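Long-range contact in uncharacterized protein (Legionella pneumophila subsp. pneumophila str. Philadelphia 1, PDB 4RXV), which is of unknown function, but carries in this N-terminal fragment a RavJ-type domain of the papain-like (CA) peptidase clan and may therefore act as a cysteine protease: residues A[117-129]-A[140-152]. Residues are numbered along the deposited sequence; the frame is centred on the assembly and turned at random. Where two conformers were deposited one is given.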
ATOM      1  N   PRO A 117      -7.108   0.970  15.856  1.00 17.14           N
ATOM      2  CA  PRO A 117      -7.773   0.028  16.767  1.00 17.99           C
ATOM      3  C   PRO A 117      -9.156  -0.433  16.317  1.00 17.42           C
ATOM      4  O   PRO A 117      -9.559  -1.548  16.616  1.00 19.21           O
ATOM      5  CB  PRO A 117      -7.878   0.823  18.078  1.00 20.82           C
ATOM      6  CG  PRO A 117      -7.826   2.238  17.656  1.00 22.32           C
ATOM      7  CD  PRO A 117      -6.940   2.300  16.461  1.00 20.31           C
ATOM      8  N   GLN A 118      -9.862   0.398  15.566  0.61 15.97           N
ATOM      9  CA  GLN A 118     -11.198   0.016  15.116  0.61 15.40           C
ATOM     10  C   GLN A 118     -11.119  -0.927  13.913  0.61 12.13           C
ATOM     11  O   GLN A 118     -12.008  -1.728  13.675  0.61 12.93           O
ATOM     12  CB  GLN A 118     -12.026   1.249  14.785  0.61 18.84           C
ATOM     13  CG  GLN A 118     -12.294   2.124  15.992  0.61 23.22           C
ATOM     14  CD  GLN A 118     -13.027   3.397  15.630  0.61 30.61           C
ATOM     15  OE1 GLN A 118     -13.068   3.793  14.465  0.61 33.46           O
ATOM     16  NE2 GLN A 118     -13.616   4.040  16.626  0.61 31.40           N
ATOM     17  N   ILE A 119     -10.029  -0.845  13.159  1.00 12.49           N
ATOM     18  CA  ILE A 119      -9.774  -1.842  12.125  1.00 13.50           C
ATOM     19  C   ILE A 119      -9.474  -3.195  12.783  1.00 12.92           C
ATOM     20  O   ILE A 119      -9.947  -4.217  12.316  1.00 13.62           O
ATOM     21  CB  ILE A 119      -8.664  -1.419  11.192  1.00 15.31           C
ATOM     22  CG1 ILE A 119      -9.108  -0.148  10.470  1.00 20.48           C
ATOM     23  CG2 ILE A 119      -8.301  -2.581  10.223  1.00 16.93           C
ATOM     24  CD1 ILE A 119      -9.184  -0.282   8.982  1.00 30.41           C
ATOM     25  N   ARG A 120      -8.706  -3.181  13.865  1.00 13.62           N
ATOM     26  CA  ARG A 120      -8.318  -4.432  14.548  1.00 17.16           C
ATOM     27  C   ARG A 120      -9.511  -5.318  14.883  1.00 16.27           C
ATOM     28  O   ARG A 120      -9.413  -6.539  14.874  1.00 20.37           O
ATOM     29  CB  ARG A 120      -7.624  -4.168  15.896  1.00 20.09           C
ATOM     30  CG  ARG A 120      -6.244  -3.629  15.856  1.00 23.25           C
ATOM     31  CD  ARG A 120      -5.184  -4.693  15.551  1.00 16.63           C
ATOM     32  NE  ARG A 120      -3.902  -4.014  15.483  1.00 13.13           N
ATOM     33  CZ  ARG A 120      -2.969  -4.036  16.418  1.00 12.82           C
ATOM     34  NH1 ARG A 120      -3.086  -4.772  17.506  1.00 13.44           N
ATOM     35  NH2 ARG A 120      -1.887  -3.325  16.235  1.00 12.36           N
ATOM     36  N   THR A 121     -10.635  -4.717  15.256  1.00 14.56           N
ATOM     37  CA  THR A 121     -11.759  -5.534  15.710  1.00 17.60           C
ATOM     38  C   THR A 121     -12.759  -5.893  14.613  1.00 15.59           C
ATOM     39  O   THR A 121     -13.658  -6.698  14.829  1.00 18.00           O
ATOM     40  CB  THR A 121     -12.513  -4.849  16.853  1.00 21.92           C
ATOM     41  OG1 THR A 121     -13.082  -3.634  16.372  1.00 21.90           O
ATOM     42  CG2 THR A 121     -11.584  -4.537  18.010  1.00 23.38           C
ATOM     43  N   GLN A 122     -12.612  -5.289  13.444  1.00 13.07           N
ATOM     44  CA  GLN A 122     -13.517  -5.519  12.328  1.00 11.61           C
ATOM     45  C   GLN A 122     -12.894  -6.334  11.188  1.00 11.14           C
ATOM     46  O   GLN A 122     -13.603  -7.112  10.540  1.00 12.73           O
ATOM     47  CB  GLN A 122     -14.024  -4.173  11.806  1.00 12.45           C
ATOM     48  CG  GLN A 122     -14.995  -4.207  10.628  1.00 12.55           C
ATOM     49  CD  GLN A 122     -16.362  -4.794  10.953  1.00 14.84           C
ATOM     50  OE1 GLN A 122     -16.576  -5.401  11.996  1.00 16.89           O
ATOM     51  NE2 GLN A 122     -17.306  -4.580  10.050  1.00 15.84           N
ATOM     52  N   TYR A 123     -11.590  -6.170  10.948  1.00  9.52           N
ATOM     53  CA  TYR A 123     -10.922  -6.810   9.840  1.00  9.52           C
ATOM     54  C   TYR A 123      -9.619  -7.433  10.288  1.00 10.26           C
ATOM     55  O   TYR A 123      -8.961  -6.926  11.182  1.00 12.74           O
ATOM     56  CB  TYR A 123     -10.600  -5.775   8.742  1.00  9.69           C
ATOM     57  CG  TYR A 123     -11.794  -5.212   8.013  1.00  8.86           C
ATOM     58  CD1 TYR A 123     -12.426  -5.940   7.026  1.00  9.76           C
ATOM     59  CD2 TYR A 123     -12.283  -3.951   8.289  1.00  9.34           C
ATOM     60  CE1 TYR A 123     -13.519  -5.421   6.341  1.00  9.74           C
ATOM     61  CE2 TYR A 123     -13.379  -3.441   7.623  1.00  9.77           C
ATOM     62  CZ  TYR A 123     -13.996  -4.180   6.653  1.00  9.80           C
ATOM     63  OH  TYR A 123     -15.085  -3.638   6.013  1.00 10.63           O
ATOM     64  N   ASP A 124      -9.237  -8.504   9.601  1.00  9.53           N
ATOM     65  CA  ASP A 124      -7.858  -8.963   9.586  1.00 10.28           C
ATOM     66  C   ASP A 124      -7.160  -8.321   8.379  1.00  9.59           C
ATOM     67  O   ASP A 124      -7.814  -7.884   7.424  1.00 10.18           O
ATOM     68  CB  ASP A 124      -7.801 -10.492   9.486  1.00 13.51           C
ATOM     69  CG  ASP A 124      -8.462 -11.194  10.654  1.00 19.48           C
ATOM     70  OD1 ASP A 124      -8.141 -10.851  11.804  1.00 20.56           O
ATOM     71  OD2 ASP A 124      -9.260 -12.137  10.423  1.00 23.00           O
ATOM     72  N   VAL A 125      -5.825  -8.248   8.431  1.00  8.88           N
ATOM     73  CA  VAL A 125      -5.034  -7.621   7.376  1.00  9.09           C
ATOM     74  C   VAL A 125      -4.191  -8.691   6.729  1.00  8.35           C
ATOM     75  O   VAL A 125      -3.639  -9.553   7.415  1.00 10.64           O
ATOM     76  CB  VAL A 125      -4.158  -6.497   7.954  1.00 10.38           C
ATOM     77  CG1 VAL A 125      -3.274  -5.893   6.877  1.00 11.98           C
ATOM     78  CG2 VAL A 125      -5.026  -5.407   8.549  1.00 10.97           C
ATOM     79  N   ALA A 126      -4.087  -8.650   5.408  1.00  7.59           N
ATOM     80  CA  ALA A 126      -3.193  -9.548   4.696  1.00  7.90           C
ATOM     81  C   ALA A 126      -2.400  -8.756   3.676  1.00  7.62           C
ATOM     82  O   ALA A 126      -2.830  -7.689   3.227  1.00  8.07           O
ATOM     83  CB  ALA A 126      -3.952 -10.668   4.015  1.00  8.11           C
ATOM     84  N   VAL A 127      -1.251  -9.279   3.304  1.00  7.24           N
ATOM     85  CA  VAL A 127      -0.455  -8.703   2.213  1.00  7.31           C
ATOM     86  C   VAL A 127      -0.179  -9.813   1.225  1.00  7.48           C
ATOM     87  O   VAL A 127       0.238 -10.918   1.619  1.00  8.22           O
ATOM     88  CB  VAL A 127       0.853  -8.071   2.733  1.00  8.37           C
ATOM     89  CG1 VAL A 127       1.660  -7.468   1.567  1.00  9.79           C
ATOM     90  CG2 VAL A 127       0.553  -7.014   3.776  1.00  8.58           C
ATOM     91  N   ILE A 128      -0.454  -9.539  -0.029  1.00  7.77           N
ATOM     92  CA  ILE A 128      -0.388 -10.524  -1.090  1.00  7.94           C
ATOM     93  C   ILE A 128       0.508 -10.049  -2.222  1.00  8.44           C
ATOM     94  O   ILE A 128       0.642  -8.856  -2.497  1.00  9.10           O
ATOM     95  CB  ILE A 128      -1.806 -10.853  -1.662  1.00  8.43           C
ATOM     96  CG1 ILE A 128      -2.386  -9.678  -2.468  1.00  9.19           C
ATOM     97  CG2 ILE A 128      -2.746 -11.270  -0.531  1.00  8.39           C
ATOM     98  CD1 ILE A 128      -3.746  -9.979  -3.144  1.00  9.84           C
ATOM     99  N   GLY A 129       1.144 -11.014  -2.871  1.00  8.20           N
ATOM    100  CA  GLY A 129       1.809 -10.771  -4.138  1.00  9.18           C
ATOM    101  C   GLY A 129       0.833 -11.030  -5.250  1.00  9.22           C
ATOM    102  O   GLY A 129       0.167 -12.065  -5.306  1.00 10.91           O
ATOM    103  N   ASN A 140       2.722  -6.053  -4.886  1.00  8.78           N
ATOM    104  CA  ASN A 140       2.080  -6.431  -3.632  1.00  8.40           C
ATOM    105  C   ASN A 140       0.885  -5.530  -3.363  1.00  7.89           C
ATOM    106  O   ASN A 140       0.868  -4.353  -3.749  1.00  7.67           O
ATOM    107  CB  ASN A 140       3.068  -6.446  -2.487  1.00  9.81           C
ATOM    108  CG  ASN A 140       4.172  -7.471  -2.718  1.00 11.39           C
ATOM    109  OD1 ASN A 140       3.917  -8.558  -3.219  1.00 13.48           O
ATOM    110  ND2 ASN A 140       5.382  -7.122  -2.381  1.00 11.83           N
ATOM    111  N   ILE A 141      -0.120  -6.109  -2.738  1.00  7.72           N
ATOM    112  CA  ILE A 141      -1.384  -5.449  -2.431  1.00  7.78           C
ATOM    113  C   ILE A 141      -1.764  -5.786  -1.006  1.00  7.63           C
ATOM    114  O   ILE A 141      -1.528  -6.899  -0.541  1.00  8.04           O
ATOM    115  CB  ILE A 141      -2.509  -5.948  -3.408  1.00  8.06           C
ATOM    116  CG1 ILE A 141      -2.157  -5.534  -4.846  1.00  8.91           C
ATOM    117  CG2 ILE A 141      -3.860  -5.431  -2.992  1.00  9.86           C
ATOM    118  CD1 ILE A 141      -3.100  -6.134  -5.890  1.00  9.60           C
ATOM    119  N   THR A 142      -2.380  -4.847  -0.304  1.00  7.06           N
ATOM    120  CA  THR A 142      -2.891  -5.064   1.046  1.00  6.69           C
ATOM    121  C   THR A 142      -4.368  -5.364   0.984  1.00  6.23           C
ATOM    122  O   THR A 142      -5.104  -4.743   0.205  1.00  7.56           O
ATOM    123  CB  THR A 142      -2.504  -3.893   1.935  1.00  7.20           C
ATOM    124  OG1 THR A 142      -1.087  -3.959   2.093  1.00  8.03           O
ATOM    125  CG2 THR A 142      -3.160  -3.917   3.304  1.00  8.03           C
ATOM    126  N   LEU A 143      -4.812  -6.309   1.811  1.00  6.77           N
ATOM    127  CA  LEU A 143      -6.220  -6.668   1.927  1.00  7.01           C
ATOM    128  C   LEU A 143      -6.721  -6.459   3.344  1.00  7.44           C
ATOM    129  O   LEU A 143      -6.010  -6.703   4.317  1.00  7.95           O
ATOM    130  CB  LEU A 143      -6.488  -8.133   1.576  1.00  7.54           C
ATOM    131  CG  LEU A 143      -5.995  -8.621   0.219  1.00  8.05           C
ATOM    132  CD1 LEU A 143      -6.276 -10.132   0.103  1.00  8.82           C
ATOM    133  CD2 LEU A 143      -6.629  -7.849  -0.907  1.00  8.60           C
ATOM    134  N   LEU A 144      -7.972  -6.039   3.422  1.00  7.18           N
ATOM    135  CA  LEU A 144      -8.779  -6.114   4.638  1.00  7.90           C
ATOM    136  C   LEU A 144      -9.787  -7.230   4.465  1.00  8.52           C
ATOM    137  O   LEU A 144     -10.600  -7.180   3.549  1.00  9.07           O
ATOM    138  CB  LEU A 144      -9.503  -4.790   4.879  1.00  8.56           C
ATOM    139  CG  LEU A 144      -8.584  -3.617   5.223  1.00  9.24           C
ATOM    140  CD1 LEU A 144      -9.265  -2.287   4.927  1.00 11.68           C
ATOM    141  CD2 LEU A 144      -8.167  -3.668   6.663  1.00 12.63           C
ATOM    142  N   VAL A 145      -9.697  -8.272   5.289  0.53  8.80           N
ATOM    143  CA  VAL A 145     -10.631  -9.388   5.185  0.53 10.06           C
ATOM    144  C   VAL A 145     -11.496  -9.426   6.433  0.53 10.84           C
ATOM    145  O   VAL A 145     -11.025  -9.169   7.522  0.53 10.81           O
ATOM    146  CB  VAL A 145      -9.916 -10.747   4.954  0.53 12.10           C
ATOM    147  CG1 VAL A 145      -9.188 -10.733   3.598  0.53 13.02           C
ATOM    148  CG2 VAL A 145      -8.965 -11.090   6.081  0.53 11.19           C
ATOM    149  N   PRO A 146     -12.786  -9.723   6.278  1.00 14.32           N
ATOM    150  CA  PRO A 146     -13.634  -9.782   7.460  1.00 15.74           C
ATOM    151  C   PRO A 146     -13.111 -10.807   8.455  1.00 14.53           C
ATOM    152  O   PRO A 146     -12.591 -11.851   8.088  1.00 15.89           O
ATOM    153  CB  PRO A 146     -14.994 -10.181   6.887  1.00 20.27           C
ATOM    154  CG  PRO A 146     -14.971  -9.645   5.497  1.00 21.65           C
ATOM    155  CD  PRO A 146     -13.570  -9.857   5.038  1.00 19.06           C
ATOM    156  N   LYS A 147     -13.219 -10.472   9.732  1.00 15.05           N
ATOM    157  CA  LYS A 147     -12.781 -11.356  10.801  1.00 16.76           C
ATOM    158  C   LYS A 147     -13.293 -12.763  10.595  1.00 16.38           C
ATOM    159  O   LYS A 147     -14.490 -12.946  10.370  1.00 17.26           O
ATOM    160  CB  LYS A 147     -13.358 -10.854  12.121  1.00 21.11           C
ATOM    161  CG  LYS A 147     -12.653  -9.675  12.683  1.00 24.73           C
ATOM    162  CD  LYS A 147     -11.283 -10.057  13.141  1.00 25.64           C
ATOM    163  CE  LYS A 147     -10.653  -8.934  13.901  1.00 27.89           C
ATOM    164  NZ  LYS A 147      -9.271  -9.284  14.251  1.00 28.06           N
ATOM    165  N   GLY A 148     -12.413 -13.756  10.737  1.00 19.13           N
ATOM    166  CA  GLY A 148     -12.815 -15.145  10.603  1.00 22.06           C
ATOM    167  C   GLY A 148     -12.178 -15.765   9.382  1.00 22.90           C
ATOM    168  O   GLY A 148     -12.000 -16.978   9.295  1.00 26.38           O
ATOM    169  N   SER A 149     -11.814 -14.917   8.434  1.00 20.87           N
ATOM    170  CA  SER A 149     -11.245 -15.390   7.172  1.00 25.19           C
ATOM    171  C   SER A 149      -9.847 -15.996   7.322  1.00 23.58           C
ATOM    172  O   SER A 149      -9.030 -15.508   8.094  1.00 25.46           O
ATOM    173  CB  SER A 149     -11.163 -14.240   6.163  1.00 29.38           C
ATOM    174  OG  SER A 149     -12.412 -13.591   6.004  1.00 31.10           O
ATOM    175  N   ARG A 150      -9.574 -17.053   6.562  1.00 20.39           N
ATOM    176  CA  ARG A 150      -8.219 -17.572   6.432  1.00 18.49           C
ATOM    177  C   ARG A 150      -7.946 -17.747   4.955  1.00 16.36           C
ATOM    178  O   ARG A 150      -8.624 -18.521   4.267  1.00 18.98           O
ATOM    179  CB  ARG A 150      -8.059 -18.912   7.140  1.00 21.01           C
ATOM    180  N   LEU A 151      -6.966 -17.024   4.462  1.00 14.50           N
ATOM    181  CA  LEU A 151      -6.640 -17.097   3.071  1.00 12.85           C
ATOM    182  C   LEU A 151      -5.728 -18.284   2.878  1.00 11.52           C
ATOM    183  O   LEU A 151      -5.097 -18.746   3.826  1.00 12.39           O
ATOM    184  CB  LEU A 151      -5.935 -15.812   2.648  1.00 13.64           C
ATOM    185  CG  LEU A 151      -6.764 -14.542   2.864  1.00 14.44           C
ATOM    186  CD1 LEU A 151      -5.939 -13.332   2.475  1.00 15.87           C
ATOM    187  CD2 LEU A 151      -8.076 -14.582   2.096  1.00 16.20           C
ATOM    188  N   PRO A 152      -5.624 -18.765   1.647  1.00 11.18           N
ATOM    189  CA  PRO A 152      -4.663 -19.830   1.366  1.00 11.35           C
ATOM    190  C   PRO A 152      -3.246 -19.409   1.684  1.00 11.99           C
ATOM    191  O   PRO A 152      -2.887 -18.251   1.479  1.00 12.82           O
ATOM    192  CB  PRO A 152      -4.841 -20.073  -0.137  1.00 13.04           C
ATOM    193  CG  PRO A 152      -5.498 -18.847  -0.659  1.00 15.75           C
ATOM    194  CD  PRO A 152      -6.312 -18.283   0.440  1.00 12.90           C
TER
HETATM  195  O   HOH W   1     -15.821  -8.304  10.154  1.00 35.99           O
HETATM  196  O   HOH W   2      -6.912  -7.791  13.768  1.00 29.07           O
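Lys147, in the turn after strand 136-146, lies against Gln122 and Asp124. Its CB and CG lie near Gln122 O, with CG at 3.5 Å. A bend at chi2 (-69°) then swings the chain over Asp124, and CD sits 3.5 Å from Asp124 OD1. NZ forms a salt bridge to Asp124 OD1 at 3.1 Å, from above the carboxylate plane, 38° out of it. The Lys147 and Asp124 side chains cross at about a right angle. Lys147 NZ also donates to a water. Strands 123-133 and 136-146 form an antiparallel beta hairpin, the central pair of a four-stranded sheet in the peptidase-like domain. Backbone bonds run in both directions between Asp124 and Val145, Ala126 and Leu143, and Ile128 and Ile141. On the face with Asp124, Leu151 CD1 covers Ala126 CB at 3.7 Å. On the other face, Leu144 CB lies over the Tyr123 ring, 4.2 Å from its centroid, in a CH-pi contact. Leu144 CD2 packs on Ile119 CG2 at 3.7 Å. Ile9 of helix 6-14 touches Ile119, Tyr123 and Leu144. A type II turn from Pro146 to Ser149 begins at the strand's last residue; Pro146 O accepts from both Ser149 N and Ser149 OG.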